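Local structure of 3-oxoacyl-[acyl-carrier-protein] synthase, mitochondrial (Arabidopsis thaliana, 2IX4) at residues Gln288-Thr301 with Ile326-Phe339. The protein catalyses the condensation steps of mitochondrial fatty acid synthesis, extending acyl chains by two carbons taken from malonyl-ACP. Residues are numbered along the deposited sequence; the frame is centred on the assembly and turned at random.
Sequences QPPEDGKGAVLAMT and IGDAVEARAIKTVF
M300 of helix 294-301 inserts as a knob into a hole formed by A334, I335, V338 and F339 of helix 326-339. Its CB lies 4.0 Å from V338 CG2; SD then passes F339 CE1 at 4.2 Å, an oblique Met-aromatic contact. A bend at chi3 (-83°) turns CE onto the backbone of helix 326-339, 3.7 Å from A334 O, with A334 CB, I335 CG1 and V338 CG2 around it. One turn earlier, A296 and V297 CG2 close on the A334 methyl, with the axes 8.6 Å apart and crossing at -45°. Just before helix 294-301, V330 CG1 presses tightly on G293 CA (3.4 Å), the N-cap residue, where a side chain would collide with V330 O. The single cross-segment hydrogen bond runs from R333 NH1 to E291 O (2.8 Å), in the carbonyl plane but bent at the hydrogen (134°). A leucine in place of R333 would probably leave that turn carbonyl without its donor and the 290-293 turn less firmly tied to helix 326-339. The contact is thus chiefly apolar packing of two helices, beside strand 411-418 of the thiolase-like fold, which M300 also touches at M413 and N415, with one polar tie at its more exposed side.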
# COMPACT_ATOMS: atom_id res chain seq x y z
N GLN A 288 14.44 13.64 0.01
CA GLN A 288 15.14 14.35 1.08
C GLN A 288 14.19 14.94 2.13
O GLN A 288 13.21 15.59 1.78
CB GLN A 288 15.99 15.49 0.51
CG GLN A 288 17.32 15.07 -0.09
CD GLN A 288 18.19 16.26 -0.44
OE1 GLN A 288 18.41 17.15 0.38
NE2 GLN A 288 18.71 16.27 -1.67
N PRO A 289 14.50 14.72 3.43
CA PRO A 289 13.76 15.40 4.51
C PRO A 289 14.14 16.88 4.61
O PRO A 289 15.21 17.26 4.11
CB PRO A 289 14.22 14.65 5.76
CG PRO A 289 15.57 14.14 5.42
CD PRO A 289 15.54 13.82 3.95
N PRO A 290 13.29 17.71 5.24
CA PRO A 290 13.63 19.13 5.40
C PRO A 290 14.73 19.31 6.44
O PRO A 290 14.87 18.48 7.34
CB PRO A 290 12.32 19.76 5.91
CG PRO A 290 11.28 18.68 5.86
CD PRO A 290 11.99 17.38 5.86
N GLU A 291 15.50 20.39 6.32
CA GLU A 291 16.61 20.68 7.22
C GLU A 291 16.21 20.63 8.70
O GLU A 291 16.93 20.08 9.53
CB GLU A 291 17.25 22.03 6.87
CG GLU A 291 18.64 22.25 7.46
CD GLU A 291 19.25 23.60 7.09
OE1 GLU A 291 18.50 24.53 6.72
OE2 GLU A 291 20.49 23.74 7.18
N ASP A 292 15.04 21.20 9.01
CA ASP A 292 14.56 21.32 10.40
C ASP A 292 13.89 20.05 10.94
O ASP A 292 13.61 19.96 12.14
CB ASP A 292 13.62 22.53 10.55
CG ASP A 292 12.34 22.41 9.72
OD1 ASP A 292 12.14 21.39 9.01
OD2 ASP A 292 11.52 23.35 9.77
N GLY A 293 13.63 19.08 10.06
CA GLY A 293 12.97 17.83 10.45
C GLY A 293 11.58 18.00 11.01
O GLY A 293 11.16 17.24 11.89
N LYS A 294 10.85 19.00 10.51
CA LYS A 294 9.50 19.31 10.98
C LYS A 294 8.57 18.09 10.90
O LYS A 294 7.81 17.83 11.84
CB LYS A 294 8.90 20.48 10.20
CG LYS A 294 7.56 20.96 10.76
CD LYS A 294 6.91 21.97 9.84
CE LYS A 294 5.59 22.44 10.42
NZ LYS A 294 4.79 23.25 9.44
N GLY A 295 8.65 17.36 9.79
CA GLY A 295 7.84 16.16 9.59
C GLY A 295 8.06 15.14 10.69
O GLY A 295 7.10 14.61 11.26
N ALA A 296 9.33 14.88 10.99
CA ALA A 296 9.70 13.96 12.07
C ALA A 296 9.23 14.48 13.44
O ALA A 296 8.77 13.70 14.27
CB ALA A 296 11.19 13.72 12.07
N VAL A 297 9.34 15.79 13.65
CA VAL A 297 8.83 16.44 14.87
C VAL A 297 7.32 16.21 15.02
O VAL A 297 6.85 15.80 16.08
CB VAL A 297 9.16 17.97 14.90
CG1 VAL A 297 8.40 18.68 16.02
CG2 VAL A 297 10.66 18.20 15.06
N LEU A 298 6.58 16.47 13.94
CA LEU A 298 5.13 16.29 13.94
C LEU A 298 4.72 14.85 14.26
O LEU A 298 3.83 14.62 15.07
CB LEU A 298 4.52 16.73 12.60
CG LEU A 298 4.38 18.24 12.37
CD1 LEU A 298 3.93 18.52 10.94
CD2 LEU A 298 3.41 18.86 13.37
N ALA A 299 5.38 13.89 13.62
CA ALA A 299 5.08 12.48 13.81
C ALA A 299 5.29 12.03 15.25
O ALA A 299 4.45 11.32 15.82
CB ALA A 299 5.91 11.62 12.85
N MET A 300 6.40 12.46 15.84
CA MET A 300 6.73 12.14 17.24
C MET A 300 5.78 12.84 18.22
O MET A 300 5.31 12.22 19.18
CB MET A 300 8.19 12.51 17.55
CG MET A 300 9.21 11.59 16.90
SD MET A 300 10.89 11.86 17.49
CE MET A 300 11.41 13.24 16.47
N THR A 301 5.51 14.12 17.97
CA THR A 301 4.60 14.90 18.79
C THR A 301 3.19 14.31 18.80
O THR A 301 2.53 14.25 19.85
CB THR A 301 4.56 16.37 18.32
OG1 THR A 301 5.88 16.92 18.40
CG2 THR A 301 3.62 17.20 19.18
N ILE A 326 22.60 13.50 5.57
CA ILE A 326 21.54 14.48 5.84
C ILE A 326 20.48 13.89 6.77
O ILE A 326 20.17 14.47 7.82
CB ILE A 326 20.90 15.02 4.53
CG1 ILE A 326 21.88 15.95 3.81
CG2 ILE A 326 19.59 15.75 4.81
CD1 ILE A 326 21.54 16.24 2.36
N GLY A 327 19.95 12.72 6.41
CA GLY A 327 18.87 12.07 7.13
C GLY A 327 19.08 11.91 8.63
O GLY A 327 18.20 12.26 9.42
N ASP A 328 20.25 11.39 9.01
CA ASP A 328 20.54 11.11 10.42
C ASP A 328 20.60 12.38 11.25
O ASP A 328 20.07 12.42 12.37
CB ASP A 328 21.86 10.34 10.56
CG ASP A 328 21.79 8.94 9.97
OD1 ASP A 328 20.92 8.67 9.11
OD2 ASP A 328 22.63 8.10 10.35
N ALA A 329 21.23 13.41 10.70
CA ALA A 329 21.36 14.72 11.34
C ALA A 329 19.99 15.38 11.54
O ALA A 329 19.73 15.96 12.59
CB ALA A 329 22.27 15.62 10.53
N VAL A 330 19.14 15.29 10.52
CA VAL A 330 17.79 15.85 10.57
C VAL A 330 16.98 15.20 11.69
O VAL A 330 16.34 15.90 12.48
CB VAL A 330 17.06 15.71 9.20
CG1 VAL A 330 15.58 15.99 9.34
CG2 VAL A 330 17.68 16.64 8.16
N GLU A 331 17.03 13.88 11.79
CA GLU A 331 16.31 13.18 12.86
C GLU A 331 16.88 13.54 14.23
O GLU A 331 16.12 13.77 15.17
CB GLU A 331 16.30 11.67 12.64
CG GLU A 331 15.38 10.93 13.62
CD GLU A 331 15.37 9.44 13.41
OE1 GLU A 331 16.24 8.92 12.68
OE2 GLU A 331 14.48 8.77 13.99
N ALA A 332 18.20 13.59 14.34
CA ALA A 332 18.87 13.99 15.58
C ALA A 332 18.39 15.37 16.03
O ALA A 332 18.08 15.58 17.21
CB ALA A 332 20.39 13.98 15.41
N ARG A 333 18.32 16.30 15.08
CA ARG A 333 17.81 17.65 15.30
C ARG A 333 16.35 17.60 15.77
O ARG A 333 15.97 18.32 16.70
CB ARG A 333 17.92 18.44 14.00
CG ARG A 333 18.11 19.93 14.18
CD ARG A 333 18.59 20.59 12.89
NE ARG A 333 19.95 20.20 12.53
CZ ARG A 333 20.30 19.53 11.44
NH1 ARG A 333 19.38 19.16 10.55
NH2 ARG A 333 21.57 19.23 11.22
N ALA A 334 15.56 16.74 15.14
CA ALA A 334 14.15 16.56 15.48
C ALA A 334 13.95 15.96 16.88
O ALA A 334 13.04 16.36 17.60
CB ALA A 334 13.46 15.71 14.43
N ILE A 335 14.80 15.00 17.24
CA ILE A 335 14.79 14.41 18.58
C ILE A 335 15.13 15.46 19.64
O ILE A 335 14.53 15.49 20.72
CB ILE A 335 15.71 13.16 18.68
CG1 ILE A 335 15.15 12.02 17.83
CG2 ILE A 335 15.86 12.70 20.14
CD1 ILE A 335 16.12 10.86 17.59
N LYS A 336 16.08 16.34 19.33
CA LYS A 336 16.41 17.48 20.19
C LYS A 336 15.23 18.44 20.37
O LYS A 336 15.04 18.97 21.46
CB LYS A 336 17.62 18.25 19.65
CG LYS A 336 18.84 18.22 20.57
CD LYS A 336 19.96 19.14 20.08
CE LYS A 336 19.69 20.60 20.42
NZ LYS A 336 20.85 21.48 20.10
N THR A 337 14.47 18.66 19.30
CA THR A 337 13.33 19.58 19.33
C THR A 337 12.16 19.01 20.15
O THR A 337 11.51 19.74 20.91
CB THR A 337 12.87 19.95 17.90
OG1 THR A 337 13.95 20.58 17.20
CG2 THR A 337 11.67 20.91 17.93
N VAL A 338 11.91 17.72 20.02
CA VAL A 338 10.79 17.07 20.70
C VAL A 338 11.06 16.87 22.19
O VAL A 338 10.19 17.09 23.03
CB VAL A 338 10.42 15.73 20.02
CG1 VAL A 338 9.41 14.94 20.85
CG2 VAL A 338 9.87 15.97 18.62
N PHE A 339 12.28 16.46 22.52
CA PHE A 339 12.61 16.07 23.88
C PHE A 339 13.42 17.12 24.66
O PHE A 339 13.53 17.05 25.88
CB PHE A 339 13.30 14.70 23.89
CG PHE A 339 12.43 13.59 23.36
CD1 PHE A 339 12.56 13.15 22.05
CD2 PHE A 339 11.46 13.00 24.17
CE1 PHE A 339 11.75 12.13 21.55
CE2 PHE A 339 10.65 11.98 23.69
CZ PHE A 339 10.79 11.54 22.38